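Local coordinates for protein flavohemoglobin (Malassezia yamatoensis, PDB 6O0A) that probably detoxifies nitric oxide with its heme and FAD, as flavohemoglobins do, and is required for nitric oxide resistance in Malassezia, at residues V102-Y116 with W148-Y162. Sequence-based numbering, arbitrary orientation.
Sequences VANKHASLGLQPDEY and WLLARALINLERKLY. With HEM (protoporphyrin IX containing Fe), chain C.
This contact builds the proximal heme pocket, where Glu-158 holds His-106 and is itself bound by Tyr-116. His-106 NE2 binds the heme iron at 2.2 Å. On the other side of the imidazole, ND1 donates to Glu-158 OE2 at 2.7 Å. The carboxylate oxygen lies near the ring plane, but the N-H reaches it from above the carboxylate plane, and the two planes stand 73° apart. Tyr-116 OH donates to the other oxygen, Glu-158 OE1, at 2.8 Å, on its syn lone pair. That ring is nearly coplanar with the carboxylate. The Glu-158 chain bends at chi2 (147°), which goes with a carboxylate facing both His-106 and Tyr-116. A water also donates to OE1 and to Leu-111 O. The buried carboxylate is thus gripped at both oxygens. The group matches the His-Glu-Tyr proximal triad of flavohemoglobins. Val-102 CG1 and Leu-111 CD2 lie over opposite faces of the imidazole and would limit its rotation. In this globin domain, segments 102-108 and 148-162 of helices 96-108 and 137-163 cross at -58°, their axes 8.9 Å apart. Ala-103 fits as a knob among Leu-154, Leu-157, Glu-158 and Leu-161, with Ala-103 CB 3.7 Å from Leu-157 CB. The Tyr-116 ring is a second knob, with CE1 3.4 Å from Ile-155 CG1 and CD2 against Ala-151 CB. Helix 96-108 ends in a Schellman motif at Gly-110, whose phi is positive. Just beyond it, Tyr-162 OH donates to Leu-111 O at 2.7 Å, from above the carbonyl plane. Tyr-162 CE1 packs 3.8 Å from Ala-107 CB, and Tyr-265 touches both side chains.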
# COMPACT_ATOMS: atom_id res chain seq x y z
N VAL A 102 -6.83 4.02 -0.71
CA VAL A 102 -6.43 5.34 -0.24
C VAL A 102 -6.88 5.55 1.20
O VAL A 102 -6.12 6.07 2.03
CB VAL A 102 -6.99 6.43 -1.17
CG1 VAL A 102 -6.67 7.80 -0.60
CG2 VAL A 102 -6.39 6.29 -2.57
N ALA A 103 -8.12 5.17 1.52
CA ALA A 103 -8.63 5.36 2.88
C ALA A 103 -7.78 4.62 3.90
O ALA A 103 -7.51 5.14 4.99
CB ALA A 103 -10.08 4.89 2.97
N ASN A 104 -7.37 3.39 3.58
CA ASN A 104 -6.55 2.63 4.52
C ASN A 104 -5.19 3.28 4.73
O ASN A 104 -4.69 3.34 5.85
CB ASN A 104 -6.40 1.19 4.04
CG ASN A 104 -7.56 0.30 4.47
OD1 ASN A 104 -7.51 -0.36 5.52
ND2 ASN A 104 -8.62 0.26 3.66
N LYS A 105 -4.58 3.79 3.65
CA LYS A 105 -3.32 4.51 3.78
C LYS A 105 -3.50 5.76 4.64
O LYS A 105 -2.70 6.03 5.55
CB LYS A 105 -2.77 4.88 2.40
CG LYS A 105 -1.39 5.54 2.43
CD LYS A 105 -0.35 4.57 2.94
CE LYS A 105 -0.12 3.42 1.96
NZ LYS A 105 0.76 3.83 0.82
N HIS A 106 -4.54 6.54 4.35
CA HIS A 106 -4.83 7.74 5.14
C HIS A 106 -5.01 7.42 6.61
O HIS A 106 -4.53 8.16 7.48
CB HIS A 106 -6.11 8.39 4.62
CG HIS A 106 -5.90 9.18 3.38
ND1 HIS A 106 -6.95 9.73 2.67
CD2 HIS A 106 -4.78 9.53 2.72
CE1 HIS A 106 -6.48 10.39 1.63
NE2 HIS A 106 -5.16 10.26 1.63
N ALA A 107 -5.75 6.36 6.91
CA ALA A 107 -5.97 5.98 8.30
C ALA A 107 -4.66 5.57 8.97
O ALA A 107 -4.40 5.96 10.11
CB ALA A 107 -7.00 4.84 8.38
N SER A 108 -3.83 4.81 8.26
CA SER A 108 -2.50 4.48 8.75
C SER A 108 -1.73 5.72 9.17
O SER A 108 -1.05 5.73 10.20
CB SER A 108 -1.72 3.73 7.67
OG SER A 108 -0.48 3.28 8.14
N LEU A 109 -1.82 6.78 8.36
CA LEU A 109 -1.15 8.05 8.61
C LEU A 109 -1.92 8.97 9.55
O LEU A 109 -1.44 10.06 9.89
CB LEU A 109 -0.89 8.73 7.26
CG LEU A 109 0.02 7.92 6.33
CD1 LEU A 109 -0.07 8.37 4.88
CD2 LEU A 109 1.45 7.94 6.84
N GLY A 110 -3.11 8.55 9.99
CA GLY A 110 -3.85 9.32 10.97
C GLY A 110 -4.54 10.55 10.43
O GLY A 110 -4.81 11.48 11.18
N LEU A 111 -4.83 10.56 9.13
CA LEU A 111 -5.40 11.75 8.50
C LEU A 111 -6.75 12.12 9.10
O LEU A 111 -7.66 11.29 9.20
CB LEU A 111 -5.56 11.51 7.00
CG LEU A 111 -6.18 12.67 6.23
CD1 LEU A 111 -5.33 13.93 6.39
CD2 LEU A 111 -6.36 12.33 4.75
N GLN A 112 -6.89 13.40 9.47
CA GLN A 112 -8.13 13.86 10.07
C GLN A 112 -8.95 14.69 9.08
O GLN A 112 -8.39 15.36 8.20
CB GLN A 112 -7.83 14.69 11.33
CG GLN A 112 -7.05 13.88 12.37
CD GLN A 112 -7.85 12.69 12.88
OE1 GLN A 112 -9.00 12.84 13.30
NE2 GLN A 112 -7.25 11.50 12.84
N PRO A 113 -10.28 14.64 9.19
CA PRO A 113 -11.13 15.19 8.12
C PRO A 113 -10.91 16.66 7.83
O PRO A 113 -11.07 17.08 6.67
CB PRO A 113 -12.55 14.93 8.63
CG PRO A 113 -12.44 13.86 9.62
CD PRO A 113 -11.07 13.97 10.24
N ASP A 114 -10.53 17.47 8.83
CA ASP A 114 -10.34 18.90 8.59
C ASP A 114 -9.25 19.18 7.57
O ASP A 114 -9.26 20.24 6.93
CB ASP A 114 -10.00 19.61 9.90
CG ASP A 114 -11.21 19.79 10.80
OD1 ASP A 114 -12.33 19.44 10.38
OD2 ASP A 114 -11.03 20.26 11.94
N GLU A 115 -8.29 18.25 7.40
CA GLU A 115 -7.20 18.55 6.48
C GLU A 115 -7.63 18.48 5.02
O GLU A 115 -6.87 18.92 4.15
CB GLU A 115 -6.02 17.62 6.74
CG GLU A 115 -5.46 17.73 8.16
CD GLU A 115 -4.74 19.04 8.44
OE1 GLU A 115 -4.72 19.95 7.57
OE2 GLU A 115 -4.16 19.17 9.54
N TYR A 116 -8.81 17.94 4.71
CA TYR A 116 -9.26 18.00 3.33
C TYR A 116 -9.51 19.43 2.91
O TYR A 116 -9.38 19.76 1.72
CB TYR A 116 -10.51 17.14 3.13
CG TYR A 116 -10.19 15.65 3.12
CD1 TYR A 116 -10.12 14.92 4.30
CD2 TYR A 116 -9.93 14.99 1.93
CE1 TYR A 116 -9.83 13.56 4.29
CE2 TYR A 116 -9.64 13.64 1.90
CZ TYR A 116 -9.59 12.93 3.09
OH TYR A 116 -9.30 11.59 3.06
N TRP A 148 -14.97 17.55 -3.72
CA TRP A 148 -15.67 17.31 -2.46
C TRP A 148 -16.46 16.00 -2.47
O TRP A 148 -16.64 15.39 -1.41
CB TRP A 148 -16.56 18.51 -2.11
CG TRP A 148 -15.70 19.61 -1.57
CD1 TRP A 148 -15.46 20.83 -2.13
CD2 TRP A 148 -14.89 19.55 -0.38
NE1 TRP A 148 -14.57 21.55 -1.35
CE2 TRP A 148 -14.21 20.78 -0.27
CE3 TRP A 148 -14.69 18.58 0.60
CZ2 TRP A 148 -13.34 21.06 0.78
CZ3 TRP A 148 -13.83 18.86 1.65
CH2 TRP A 148 -13.16 20.09 1.73
N LEU A 149 -16.91 15.54 -3.64
CA LEU A 149 -17.49 14.21 -3.71
C LEU A 149 -16.49 13.16 -3.26
O LEU A 149 -16.83 12.25 -2.50
CB LEU A 149 -17.94 13.91 -5.14
CG LEU A 149 -19.25 14.53 -5.62
CD1 LEU A 149 -19.42 14.25 -7.10
CD2 LEU A 149 -20.40 13.95 -4.82
N LEU A 150 -15.25 13.28 -3.74
CA LEU A 150 -14.21 12.33 -3.40
C LEU A 150 -13.78 12.48 -1.94
O LEU A 150 -13.65 11.49 -1.22
CB LEU A 150 -13.03 12.54 -4.35
CG LEU A 150 -11.74 11.72 -4.29
CD1 LEU A 150 -12.05 10.25 -4.33
CD2 LEU A 150 -10.91 12.11 -5.49
N ALA A 151 -13.57 13.72 -1.50
CA ALA A 151 -13.19 13.94 -0.10
C ALA A 151 -14.24 13.38 0.86
O ALA A 151 -13.89 12.75 1.86
CB ALA A 151 -12.99 15.44 0.15
N ARG A 152 -15.52 13.61 0.57
CA ARG A 152 -16.56 13.12 1.47
C ARG A 152 -16.57 11.60 1.51
O ARG A 152 -16.75 11.00 2.58
CB ARG A 152 -17.94 13.66 1.05
CG ARG A 152 -18.10 15.17 1.27
CD ARG A 152 -19.53 15.63 1.00
NE ARG A 152 -19.59 16.99 0.47
CZ ARG A 152 -19.92 17.29 -0.78
NH1 ARG A 152 -19.96 18.56 -1.17
NH2 ARG A 152 -20.22 16.32 -1.64
N ALA A 153 -16.39 10.95 0.35
CA ALA A 153 -16.34 9.49 0.31
C ALA A 153 -15.18 8.95 1.14
O ALA A 153 -15.34 8.01 1.92
CB ALA A 153 -16.23 9.02 -1.14
N LEU A 154 -13.99 9.54 0.98
CA LEU A 154 -12.82 9.10 1.74
C LEU A 154 -13.00 9.35 3.24
O LEU A 154 -12.67 8.49 4.06
CB LEU A 154 -11.57 9.82 1.23
CG LEU A 154 -11.07 9.40 -0.15
CD1 LEU A 154 -9.93 10.31 -0.61
CD2 LEU A 154 -10.63 7.92 -0.11
N ILE A 155 -13.51 10.53 3.61
CA ILE A 155 -13.75 10.84 5.01
C ILE A 155 -14.68 9.81 5.64
O ILE A 155 -14.45 9.34 6.77
CB ILE A 155 -14.31 12.28 5.13
CG1 ILE A 155 -13.18 13.29 4.93
CG2 ILE A 155 -15.01 12.48 6.47
CD1 ILE A 155 -13.66 14.70 4.59
N ASN A 156 -15.75 9.43 4.93
CA ASN A 156 -16.68 8.44 5.45
C ASN A 156 -16.01 7.09 5.64
O ASN A 156 -16.22 6.42 6.66
CB ASN A 156 -17.88 8.31 4.51
CG ASN A 156 -18.81 9.50 4.61
OD1 ASN A 156 -18.77 10.25 5.59
ND2 ASN A 156 -19.67 9.69 3.60
N LEU A 157 -15.19 6.67 4.67
CA LEU A 157 -14.47 5.40 4.81
C LEU A 157 -13.49 5.45 5.96
O LEU A 157 -13.37 4.49 6.73
CB LEU A 157 -13.75 5.06 3.50
CG LEU A 157 -14.62 4.67 2.31
CD1 LEU A 157 -13.79 4.50 1.05
CD2 LEU A 157 -15.39 3.39 2.61
N GLU A 158 -12.77 6.57 6.10
CA GLU A 158 -11.76 6.68 7.14
C GLU A 158 -12.41 6.71 8.53
O GLU A 158 -11.89 6.11 9.47
CB GLU A 158 -10.90 7.92 6.88
CG GLU A 158 -9.93 7.68 5.73
CD GLU A 158 -9.63 8.90 4.88
OE1 GLU A 158 -9.85 10.05 5.33
OE2 GLU A 158 -9.15 8.69 3.75
N ARG A 159 -13.56 7.38 8.65
CA ARG A 159 -14.28 7.37 9.92
C ARG A 159 -14.63 5.96 10.34
O ARG A 159 -14.48 5.59 11.52
CB ARG A 159 -15.54 8.24 9.81
CG ARG A 159 -16.40 8.19 11.04
CD ARG A 159 -17.66 9.01 10.89
NE ARG A 159 -17.36 10.39 10.51
CZ ARG A 159 -17.65 10.92 9.33
NH1 ARG A 159 -18.27 10.19 8.41
NH2 ARG A 159 -17.34 12.19 9.08
N LYS A 160 -15.09 5.13 9.40
CA LYS A 160 -15.43 3.75 9.73
C LYS A 160 -14.19 2.96 10.14
O LYS A 160 -14.26 2.10 11.04
CB LYS A 160 -16.12 3.08 8.54
CG LYS A 160 -17.47 3.69 8.19
CD LYS A 160 -18.13 2.95 7.02
CE LYS A 160 -19.49 3.52 6.70
NZ LYS A 160 -20.42 3.41 7.87
N LEU A 161 -13.06 3.21 9.49
CA LEU A 161 -11.82 2.51 9.85
C LEU A 161 -11.39 2.87 11.26
O LEU A 161 -10.99 2.00 12.05
CB LEU A 161 -10.71 2.84 8.85
CG LEU A 161 -10.88 2.30 7.42
CD1 LEU A 161 -9.90 2.94 6.46
CD2 LEU A 161 -10.69 0.79 7.43
N TYR A 162 -11.43 4.17 11.60
CA TYR A 162 -11.05 4.59 12.94
C TYR A 162 -11.96 3.98 14.00
O TYR A 162 -11.50 3.66 15.10
CB TYR A 162 -11.09 6.12 13.04
CG TYR A 162 -10.02 6.83 12.24
CD1 TYR A 162 -8.73 6.31 12.15
CD2 TYR A 162 -10.30 8.04 11.60
CE1 TYR A 162 -7.74 6.98 11.44
CE2 TYR A 162 -9.31 8.70 10.88
CZ TYR A 162 -8.04 8.16 10.80
OH TYR A 162 -7.05 8.82 10.09
CHA HEM C . -1.44 9.27 -0.26
CHB HEM C . -5.38 10.78 -2.72
CHC HEM C . -6.27 14.07 0.74
CHD HEM C . -2.02 13.00 2.81
C1A HEM C . -2.44 9.38 -1.21
C2A HEM C . -2.58 8.56 -2.40
C3A HEM C . -3.66 8.97 -3.07
C4A HEM C . -4.25 10.08 -2.35
CMA HEM C . -4.21 8.40 -4.39
CAA HEM C . -1.65 7.39 -2.78
CBA HEM C . -2.25 6.16 -2.11
CGA HEM C . -1.37 4.96 -2.35
O1A HEM C . -0.14 5.05 -2.10
O2A HEM C . -1.89 3.91 -2.78
C1B HEM C . -5.97 11.80 -2.00
C2B HEM C . -7.18 12.51 -2.37
C3B HEM C . -7.42 13.43 -1.42
C4B HEM C . -6.38 13.31 -0.41
CMB HEM C . -7.98 12.22 -3.66
CAB HEM C . -8.59 14.45 -1.31
CBB HEM C . -9.73 14.39 -2.01
C1C HEM C . -5.17 14.08 1.57
C2C HEM C . -4.97 15.00 2.66
C3C HEM C . -3.80 14.71 3.25
C4C HEM C . -3.21 13.61 2.52
CMC HEM C . -6.01 16.08 3.05
CAC HEM C . -3.08 15.40 4.44
CBC HEM C . -3.25 16.70 4.74
C1D HEM C . -1.51 11.90 2.16
C2D HEM C . -0.25 11.26 2.48
C3D HEM C . -0.08 10.24 1.64
C4D HEM C . -1.22 10.19 0.75
CMD HEM C . 0.70 11.72 3.61
CAD HEM C . 1.14 9.29 1.63
CBD HEM C . 1.97 9.61 0.39
CGD HEM C . 2.85 10.82 0.61
O1D HEM C . 3.55 10.89 1.66
O2D HEM C . 2.86 11.72 -0.28
NA HEM C . -3.48 10.30 -1.22
NB HEM C . -5.52 12.31 -0.81
NC HEM C . -4.08 13.24 1.51
ND HEM C . -2.08 11.22 1.10
FE HEM C . -3.94 11.59 0.29
O HOH W 1 -10.11 11.37 7.66